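Local structure of Lin1840 protein (Listeria innocua serovar 6a, 4ZOC) at residues V234-F238 with L267-A273; Q21-S26 with D299-T304; G230-V234 with F263-L267. The protein probably hydrolyses terminal, non-reducing beta-D-glucosyl residues to release beta-D-glucose, and takes part in the breakdown of beta-1,2-glucans. The protein carries 2 engineered substitutions. All blocks are in the same frame, centred on the assembly; numbering follows the deposited sequence.

Interaction 1 (V234-F238 with L267-A273); sequences VMTAF and LISAWGA. Engineered in segment 267-273: Ala270 (natural residue Asp). With BGC (beta-D-glucopyranose), chain G.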
loop_
_atom_site.group_PDB
_atom_site.type_symbol
_atom_site.label_atom_id
_atom_site.label_comp_id
_atom_site.label_asym_id
_atom_site.label_seq_id
_atom_site.Cartn_x
_atom_site.Cartn_y
_atom_site.Cartn_z
ATOM N N VAL A 234 -17.640 -21.841 0.317
ATOM C CA VAL A 234 -16.790 -20.676 0.189
ATOM C C VAL A 234 -17.673 -19.450 0.137
ATOM O O VAL A 234 -18.757 -19.487 -0.448
ATOM C CB VAL A 234 -15.908 -20.786 -1.057
ATOM C CG1 VAL A 234 -15.062 -19.519 -1.284
ATOM C CG2 VAL A 234 -14.997 -21.964 -0.906
ATOM N N MET A 235 -17.211 -18.332 0.699
ATOM C CA MET A 235 -17.972 -17.085 0.659
ATOM C C MET A 235 -17.183 -16.047 -0.142
ATOM O O MET A 235 -15.943 -15.999 -0.034
ATOM C CB MET A 235 -18.204 -16.529 2.096
ATOM C CG MET A 235 -18.878 -15.172 2.155
ATOM S SD MET A 235 -18.908 -14.421 3.781
ATOM C CE MET A 235 -19.996 -15.572 4.638
ATOM N N THR A 236 -17.879 -15.262 -0.971
ATOM C CA THR A 236 -17.195 -14.194 -1.781
ATOM C C THR A 236 -16.675 -13.033 -0.921
ATOM O O THR A 236 -17.074 -12.917 0.251
ATOM C CB THR A 236 -18.145 -13.625 -2.839
ATOM O OG1 THR A 236 -19.136 -12.755 -2.232
ATOM C CG2 THR A 236 -18.738 -14.766 -3.692
ATOM N N ALA A 237 -15.774 -12.206 -1.505
ATOM C CA ALA A 237 -15.267 -11.034 -0.795
ATOM C C ALA A 237 -15.968 -9.743 -1.284
ATOM O O ALA A 237 -16.449 -9.661 -2.402
ATOM C CB ALA A 237 -13.748 -10.918 -1.056
ATOM N N PHE A 238 -15.945 -8.720 -0.427
ATOM C CA PHE A 238 -16.433 -7.424 -0.795
ATOM C C PHE A 238 -15.629 -6.645 -1.816
ATOM O O PHE A 238 -16.195 -5.763 -2.526
ATOM C CB PHE A 238 -16.563 -6.564 0.431
ATOM C CG PHE A 238 -17.627 -7.001 1.377
ATOM C CD1 PHE A 238 -18.966 -7.009 0.965
ATOM C CD2 PHE A 238 -17.316 -7.372 2.665
ATOM C CE1 PHE A 238 -19.961 -7.346 1.845
ATOM C CE2 PHE A 238 -18.339 -7.712 3.562
ATOM C CZ PHE A 238 -19.634 -7.738 3.143
ATOM N N LEU A 267 -21.152 -21.615 -3.280
ATOM C CA LEU A 267 -20.484 -20.305 -3.176
ATOM C C LEU A 267 -21.578 -19.313 -2.721
ATOM O O LEU A 267 -22.619 -19.100 -3.437
ATOM C CB LEU A 267 -19.812 -19.945 -4.516
ATOM C CG LEU A 267 -19.092 -18.589 -4.578
ATOM C CD1 LEU A 267 -17.931 -18.537 -3.569
ATOM C CD2 LEU A 267 -18.643 -18.279 -5.956
ATOM N N ILE A 268 -21.435 -18.768 -1.510
ATOM C CA ILE A 268 -22.381 -17.795 -0.927
ATOM C C ILE A 268 -21.751 -16.414 -0.981
ATOM O O ILE A 268 -20.525 -16.253 -0.815
ATOM C CB ILE A 268 -22.740 -18.214 0.583
ATOM C CG1 ILE A 268 -23.838 -17.283 1.158
ATOM C CG2 ILE A 268 -21.490 -18.241 1.470
ATOM C CD1 ILE A 268 -24.242 -17.609 2.643
ATOM N N SER A 269 -22.558 -15.419 -1.268
ATOM C CA SER A 269 -22.111 -14.052 -1.205
ATOM C C SER A 269 -21.851 -13.613 0.184
ATOM O O SER A 269 -22.536 -14.025 1.117
ATOM C CB SER A 269 -23.122 -13.093 -1.872
ATOM O OG SER A 269 -24.252 -12.756 -1.043
ATOM N N ALA A 270 -20.871 -12.713 0.355
ATOM C CA ALA A 270 -20.839 -11.896 1.543
ATOM C C ALA A 270 -22.144 -11.058 1.607
ATOM O O ALA A 270 -22.894 -10.942 0.573
ATOM C CB ALA A 270 -19.583 -11.041 1.574
ATOM N N TRP A 271 -22.438 -10.431 2.771
ATOM C CA TRP A 271 -23.697 -9.750 2.961
ATOM C C TRP A 271 -23.906 -8.612 1.968
ATOM O O TRP A 271 -23.153 -7.676 1.935
ATOM C CB TRP A 271 -23.844 -9.226 4.357
ATOM C CG TRP A 271 -25.181 -8.575 4.706
ATOM C CD1 TRP A 271 -25.690 -7.429 4.188
ATOM C CD2 TRP A 271 -26.127 -9.021 5.679
ATOM N NE1 TRP A 271 -26.869 -7.109 4.779
ATOM C CE2 TRP A 271 -27.159 -8.066 5.716
ATOM C CE3 TRP A 271 -26.132 -10.044 6.613
ATOM C CZ2 TRP A 271 -28.249 -8.169 6.592
ATOM C CZ3 TRP A 271 -27.231 -10.178 7.444
ATOM C CH2 TRP A 271 -28.247 -9.225 7.462
ATOM N N GLY A 272 -24.983 -8.741 1.171
ATOM C CA GLY A 272 -25.335 -7.791 0.177
ATOM C C GLY A 272 -24.348 -7.648 -0.993
ATOM O O GLY A 272 -24.566 -6.765 -1.833
ATOM N N ALA A 273 -23.307 -8.499 -1.109
ATOM C CA ALA A 273 -22.253 -8.242 -2.051
ATOM C C ALA A 273 -22.748 -8.415 -3.498
ATOM O O ALA A 273 -22.144 -7.889 -4.463
ATOM C CB ALA A 273 -21.101 -9.207 -1.800
HETATM C C2 BGC G . -24.944 -5.471 8.374
HETATM C C3 BGC G . -23.972 -5.637 7.156
HETATM C C4 BGC G . -22.692 -6.480 7.506
HETATM C C5 BGC G . -23.196 -7.776 8.181
HETATM C C6 BGC G . -22.010 -8.618 8.531
HETATM C C1 BGC G . -25.303 -6.832 8.850
HETATM O O1 BGC G . -26.270 -6.756 9.925
HETATM O O2 BGC G . -26.124 -4.761 8.015
HETATM O O3 BGC G . -23.619 -4.333 6.648
HETATM O O4 BGC G . -21.803 -6.712 6.349
HETATM O O5 BGC G . -24.123 -7.496 9.281
HETATM O O6 BGC G . -21.279 -7.928 9.541
#

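Interaction 2 (Q21-S26 with D299-T304); sequences QCLQLS and DLEMMT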
loop_
_atom_site.group_PDB
_atom_site.type_symbol
_atom_site.label_atom_id
_atom_site.label_comp_id
_atom_site.label_asym_id
_atom_site.label_seq_id
_atom_site.Cartn_x
_atom_site.Cartn_y
_atom_site.Cartn_z
ATOM N N GLN A 21 -34.629 -20.758 -3.849
ATOM C CA GLN A 21 -33.681 -21.648 -3.197
ATOM C C GLN A 21 -32.322 -20.911 -3.074
ATOM O O GLN A 21 -31.555 -21.240 -2.201
ATOM C CB GLN A 21 -33.495 -23.003 -3.998
ATOM C CG GLN A 21 -32.675 -24.066 -3.301
ATOM C CD GLN A 21 -33.152 -24.530 -1.956
ATOM O OE1 GLN A 21 -32.353 -25.035 -1.167
ATOM N NE2 GLN A 21 -34.467 -24.502 -1.725
ATOM N N CYS A 22 -32.042 -19.950 -3.951
ATOM C CA CYS A 22 -30.796 -19.203 -3.976
ATOM C C CYS A 22 -30.800 -17.911 -3.140
ATOM O O CYS A 22 -29.911 -17.072 -3.329
ATOM C CB CYS A 22 -30.391 -18.862 -5.433
ATOM S SG CYS A 22 -30.168 -20.347 -6.445
ATOM N N LEU A 23 -31.770 -17.782 -2.220
ATOM C CA LEU A 23 -31.909 -16.665 -1.320
ATOM C C LEU A 23 -31.717 -17.084 0.159
ATOM O O LEU A 23 -32.258 -18.087 0.622
ATOM C CB LEU A 23 -33.257 -16.062 -1.491
ATOM C CG LEU A 23 -33.605 -14.928 -0.534
ATOM C CD1 LEU A 23 -32.839 -13.672 -0.828
ATOM C CD2 LEU A 23 -35.080 -14.714 -0.611
ATOM N N GLN A 24 -30.939 -16.291 0.873
ATOM C CA GLN A 24 -30.763 -16.423 2.319
ATOM C C GLN A 24 -31.302 -15.203 3.051
ATOM O O GLN A 24 -31.008 -14.055 2.675
ATOM C CB GLN A 24 -29.272 -16.644 2.676
ATOM C CG GLN A 24 -29.011 -16.952 4.121
ATOM C CD GLN A 24 -27.549 -17.111 4.348
ATOM O OE1 GLN A 24 -26.759 -16.133 4.186
ATOM N NE2 GLN A 24 -27.130 -18.333 4.676
ATOM N N LEU A 25 -32.079 -15.485 4.119
ATOM C CA LEU A 25 -32.746 -14.458 4.921
ATOM C C LEU A 25 -32.458 -14.549 6.398
ATOM O O LEU A 25 -32.190 -15.627 6.897
ATOM C CB LEU A 25 -34.258 -14.491 4.693
ATOM C CG LEU A 25 -34.674 -14.303 3.286
ATOM C CD1 LEU A 25 -36.200 -14.500 3.287
ATOM C CD2 LEU A 25 -34.345 -12.957 2.715
ATOM N N SER A 26 -32.568 -13.402 7.091
ATOM C CA SER A 26 -32.494 -13.366 8.544
ATOM C C SER A 26 -33.704 -14.126 9.115
ATOM O O SER A 26 -34.745 -14.201 8.428
ATOM C CB SER A 26 -32.553 -11.935 9.004
ATOM O OG SER A 26 -31.330 -11.277 8.695
ATOM N N ASP A 299 -24.034 -19.106 -5.737
ATOM C CA ASP A 299 -25.218 -19.933 -5.555
ATOM C C ASP A 299 -26.259 -19.362 -4.658
ATOM O O ASP A 299 -27.414 -19.785 -4.715
ATOM C CB ASP A 299 -24.821 -21.284 -5.040
ATOM C CG ASP A 299 -23.836 -21.972 -5.972
ATOM O OD1 ASP A 299 -24.007 -21.863 -7.225
ATOM O OD2 ASP A 299 -22.965 -22.688 -5.452
ATOM N N LEU A 300 -25.850 -18.465 -3.758
ATOM C CA LEU A 300 -26.714 -18.071 -2.605
ATOM C C LEU A 300 -26.468 -16.631 -2.280
ATOM O O LEU A 300 -25.327 -16.287 -1.930
ATOM C CB LEU A 300 -26.394 -19.004 -1.421
ATOM C CG LEU A 300 -27.260 -18.862 -0.165
ATOM C CD1 LEU A 300 -28.782 -18.904 -0.447
ATOM C CD2 LEU A 300 -26.788 -19.849 0.923
ATOM N N GLU A 301 -27.503 -15.813 -2.431
ATOM C CA GLU A 301 -27.469 -14.379 -2.252
ATOM C C GLU A 301 -27.857 -14.039 -0.827
ATOM O O GLU A 301 -28.977 -14.314 -0.391
ATOM C CB GLU A 301 -28.397 -13.683 -3.240
ATOM C CG GLU A 301 -28.410 -12.158 -3.086
ATOM C CD GLU A 301 -29.035 -11.447 -4.191
ATOM O OE1 GLU A 301 -29.654 -12.117 -5.041
ATOM O OE2 GLU A 301 -28.962 -10.185 -4.181
ATOM N N MET A 302 -26.880 -13.486 -0.094
ATOM C CA MET A 302 -27.092 -13.234 1.302
ATOM C C MET A 302 -27.812 -11.885 1.533
ATOM O O MET A 302 -27.205 -10.795 1.439
ATOM C CB MET A 302 -25.734 -13.210 2.024
ATOM C CG MET A 302 -25.876 -12.954 3.515
ATOM S SD MET A 302 -24.337 -12.890 4.475
ATOM C CE MET A 302 -23.696 -14.560 4.302
ATOM N N MET A 303 -29.137 -11.944 1.798
ATOM C CA MET A 303 -29.920 -10.740 2.279
ATOM C C MET A 303 -30.103 -9.563 1.346
ATOM O O MET A 303 -30.439 -8.468 1.725
ATOM C CB MET A 303 -29.404 -10.316 3.627
ATOM C CG MET A 303 -30.051 -11.135 4.747
ATOM S SD MET A 303 -31.872 -10.892 4.854
ATOM C CE MET A 303 -31.949 -9.245 5.559
ATOM N N THR A 304 -29.994 -9.852 0.059
ATOM C CA THR A 304 -30.413 -8.932 -1.026
ATOM C C THR A 304 -31.269 -9.720 -2.023
ATOM O O THR A 304 -31.347 -10.957 -1.940
ATOM C CB THR A 304 -29.210 -8.152 -1.677
ATOM O OG1 THR A 304 -28.159 -9.076 -2.066
ATOM C CG2 THR A 304 -28.702 -7.162 -0.698
#

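Interaction 3 (G230-V234 with F263-L267); sequences GAKLV and FDGVL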
loop_
_atom_site.group_PDB
_atom_site.type_symbol
_atom_site.label_atom_id
_atom_site.label_comp_id
_atom_site.label_asym_id
_atom_site.label_seq_id
_atom_site.Cartn_x
_atom_site.Cartn_y
_atom_site.Cartn_z
ATOM N N GLY A 230 -11.335 -30.097 2.526
ATOM C CA GLY A 230 -12.747 -30.460 2.501
ATOM C C GLY A 230 -13.727 -29.443 2.970
ATOM O O GLY A 230 -14.891 -29.807 3.231
ATOM N N ALA A 231 -13.298 -28.172 3.115
ATOM C CA ALA A 231 -14.290 -27.129 3.527
ATOM C C ALA A 231 -15.521 -27.172 2.641
ATOM O O ALA A 231 -15.412 -27.163 1.391
ATOM C CB ALA A 231 -13.687 -25.730 3.485
ATOM N N LYS A 232 -16.707 -27.210 3.241
ATOM C CA LYS A 232 -17.912 -27.355 2.428
ATOM C C LYS A 232 -18.343 -26.192 1.609
ATOM O O LYS A 232 -18.877 -26.403 0.512
ATOM C CB LYS A 232 -19.056 -27.899 3.262
ATOM C CG LYS A 232 -18.831 -29.387 3.642
ATOM C CD LYS A 232 -19.264 -30.250 2.495
ATOM C CE LYS A 232 -19.068 -31.723 2.646
ATOM N NZ LYS A 232 -19.422 -32.319 1.307
ATOM N N LEU A 233 -18.197 -24.953 2.113
ATOM C CA LEU A 233 -18.653 -23.770 1.402
ATOM C C LEU A 233 -17.500 -22.753 1.249
ATOM O O LEU A 233 -16.521 -22.831 1.983
ATOM C CB LEU A 233 -19.780 -23.051 2.146
ATOM C CG LEU A 233 -21.140 -23.772 2.291
ATOM C CD1 LEU A 233 -21.140 -24.740 3.451
ATOM C CD2 LEU A 233 -22.249 -22.719 2.445
ATOM N N VAL A 234 -17.640 -21.841 0.317
ATOM C CA VAL A 234 -16.790 -20.676 0.189
ATOM C C VAL A 234 -17.673 -19.450 0.137
ATOM O O VAL A 234 -18.757 -19.487 -0.448
ATOM C CB VAL A 234 -15.908 -20.786 -1.057
ATOM C CG1 VAL A 234 -15.062 -19.519 -1.284
ATOM C CG2 VAL A 234 -14.997 -21.964 -0.906
ATOM N N PHE A 263 -13.377 -26.711 -6.533
ATOM C CA PHE A 263 -14.427 -26.561 -5.512
ATOM C C PHE A 263 -15.796 -26.784 -6.166
ATOM O O PHE A 263 -16.127 -26.124 -7.150
ATOM C CB PHE A 263 -14.326 -25.179 -4.905
ATOM C CG PHE A 263 -15.437 -24.848 -3.955
ATOM C CD1 PHE A 263 -15.479 -25.512 -2.707
ATOM C CD2 PHE A 263 -16.471 -23.959 -4.296
ATOM C CE1 PHE A 263 -16.525 -25.289 -1.833
ATOM C CE2 PHE A 263 -17.534 -23.733 -3.388
ATOM C CZ PHE A 263 -17.545 -24.388 -2.161
ATOM N N ASP A 264 -16.591 -27.687 -5.578
ATOM C CA ASP A 264 -17.896 -27.990 -6.118
ATOM C C ASP A 264 -19.016 -27.813 -5.093
ATOM O O ASP A 264 -20.086 -28.376 -5.294
ATOM C CB ASP A 264 -17.962 -29.452 -6.632
ATOM C CG ASP A 264 -19.191 -29.708 -7.545
ATOM O OD1 ASP A 264 -19.569 -28.859 -8.386
ATOM O OD2 ASP A 264 -19.800 -30.771 -7.457
ATOM N N GLY A 265 -18.831 -26.944 -4.093
ATOM C CA GLY A 265 -19.828 -26.665 -3.123
ATOM C C GLY A 265 -20.482 -25.299 -3.349
ATOM O O GLY A 265 -20.343 -24.631 -4.403
ATOM N N VAL A 266 -21.313 -24.924 -2.359
ATOM C CA VAL A 266 -22.076 -23.704 -2.398
ATOM C C VAL A 266 -21.069 -22.535 -2.312
ATOM O O VAL A 266 -20.265 -22.494 -1.405
ATOM C CB VAL A 266 -23.136 -23.664 -1.292
ATOM C CG1 VAL A 266 -23.776 -22.268 -1.152
ATOM C CG2 VAL A 266 -24.206 -24.760 -1.563
ATOM N N LEU A 267 -21.152 -21.615 -3.280
ATOM C CA LEU A 267 -20.484 -20.305 -3.176
ATOM C C LEU A 267 -21.578 -19.313 -2.721
ATOM O O LEU A 267 -22.619 -19.100 -3.437
ATOM C CB LEU A 267 -19.812 -19.945 -4.516
ATOM C CG LEU A 267 -19.092 -18.589 -4.578
ATOM C CD1 LEU A 267 -17.931 -18.537 -3.569
ATOM C CD2 LEU A 267 -18.643 -18.279 -5.956
HETATM O O HOH W 1 -21.623 -26.773 -0.076
#

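Interaction 1 (V234-F238 with L267-A273)
Val234 and Met235 pair in parallel with Leu267 and Ile268: Ile268 N donates to Val234 O at 3.0 Å, and Ile268 O receives Thr236 N at 2.8 Å. Between these bonds the CA-H groups of Leu267 and Met235 also point at the same two carbonyl oxygens. On one face of the sheet Val234 CG1 meets Leu267 CD1. The Thr236 side chain crosses that of Leu267 at about a right angle, CG2 touching CD1. On the other face Met235 CB packs on Ile268 CG2, while Met235 SD touches CB of the engineered Ala270, an aspartate in the natural enzyme.

After the two backbone bonds the side chain of Thr236 supplies the next link. With OG1 between its own N and carbonyl carbon (chi1 74°), the hydroxyl accepts Ala270 N at 3.1 Å with an N-H...O angle of 160°; it also bonds to Thr247. Ala270 CB lies over a face of the Phe238 ring, off its centre toward the rim, in a CH-pi contact 3.9 Å from the centroid. Trp271 O sits in the plane of that ring at its edge, 3.2 Å from Phe238 CE1, and accepts a bond from Arg572 of the second subunit. Ala270 O is gripped from opposite faces of its plane by Ser269 OG and, closing a type II turn, by Ala273 N.

The turn presents Trp271, with BGC C1 over the middle of the indole, 3.7 Å above its plane. Glu473 of the same chain and Arg572 of the second subunit hydrogen-bond the sugar. These are neighbouring C-terminal strand ends of a TIM barrel, with the aromatic sugar platform common in glycosidase pockets.

Interaction 2 (Q21-S26 with D299-T304)
Cys22 O accepts Glu301 N at 2.9 Å in an almost straight bond, the first of three backbone bonds that join the segments in parallel. Gln24 uses both its backbone polar atoms: its N donates to Glu301 O at 3.1 Å, and its O receives Met303 N. Beyond the last backbone bond, Ser26 N makes a weak bond to the side-chain sulfur of Met303 (N to SD 3.4 Å); a bend at chi2 (-63°) turns SD toward it.

Among the van der Waals contacts, Leu300 CD1 lies against the backbone of Cys22 and Leu23, 3.5 Å from Leu23 C, and its side chain crosses that of Gln24. Gln24 and Met302 run side by side, and the amide oxygen OE1 meets Met302 CG at 3.4 Å; this buried oxygen has no polar partner in the model, whereas NE2 bonds to Ser59. Leu23 CD1 touches Thr304 O.

The acidic groups are held by partners around the pair. Asp299 forms salt bridges with Arg331 and Arg258; Glu301 OE2 receives Thr304 OG1 and Cys306 N, and OE1 receives Tyr307 N.

Here the first and last strands meet, closing the TIM barrel: strand 59-61 bonds to 23-25, strand 266-268 flanks 301-302, and helix 322-338 packs on Gln21, Cys22 and Asp299.

Interaction 3 (G230-V234 with F263-L267)
Leu233 and Val234 run parallel to Val266 and Leu267, held by one direct bond, Val234 N to Val266 O, 3.2 Å long with an N-H...O angle of 166°. Upstream the backbones part: Lys232 O is 4.0 Å from Val266 N, and a water bridges the gap, donating to Lys232 O at 2.8 Å and accepting from Val266 N at 3.0 Å. The water thus satisfies both backbone groups where a direct strand bond would otherwise be expected.

The Phe263 ring packs beside this water-bridged stretch. CG stands anti to the backbone N (chi1 174°), which brings the ring back beneath its own chain, with Gly265 N over the centre of one face. Val234 CG2 covers the centre of the opposite face, 3.7 Å from the centroid and 12° off the normal, a well-centred CH-pi contact. Carbonyl oxygens of the facing segment lie at the ring edge, near its plane: Lys232 O is 3.5 Å from Phe263 CE1, and Ala231 O is somewhat farther. The ring is thereby sandwiched between its two faces and bordered along its rim by backbone oxygens.

On the other side of the sheet Leu233 and Val266 lie side by side, pointing the same way, and Leu233 CD2 touches Val266 CG1 at 3.9 Å. Helix 322-338 packs on both through Leu335, and Leu257 of helix 250-260 packs on Phe263. Lys232 NZ forms a salt bridge with Asp338.

Gly230, with positive phi, closes the preceding helix in a Schellman motif before the chain enters its strand. Two adjacent parallel strands, each entered from a helix and linked through helix 250-260, are the repeating beta-alpha-beta pattern of a TIM barrel, here at the N-terminal ends of the strands.

How the interactions relate
All three contacts lie in the family 3 N-terminal TIM barrel. Interactions 1 and 3 follow one strand pair, 233-236 with 266-268, from its N-terminal entry to the sugar-binding end; they share Val234 and Leu267, and their centres are 12 Å apart. Interaction 2 joins the first strand, 23-25, to the last, 301-302, and along the chain its loop encloses the other two. Its centre is 10 Å from that of interaction 1 and 16 Å from that of interaction 3. Leu267 O with Asp299 N and Ser269 OG with Met302 N probably hydrogen-bond, so strand 301-302 bridges 266-268 and 23-25, closing the barrel whose rim carries the glucose pocket.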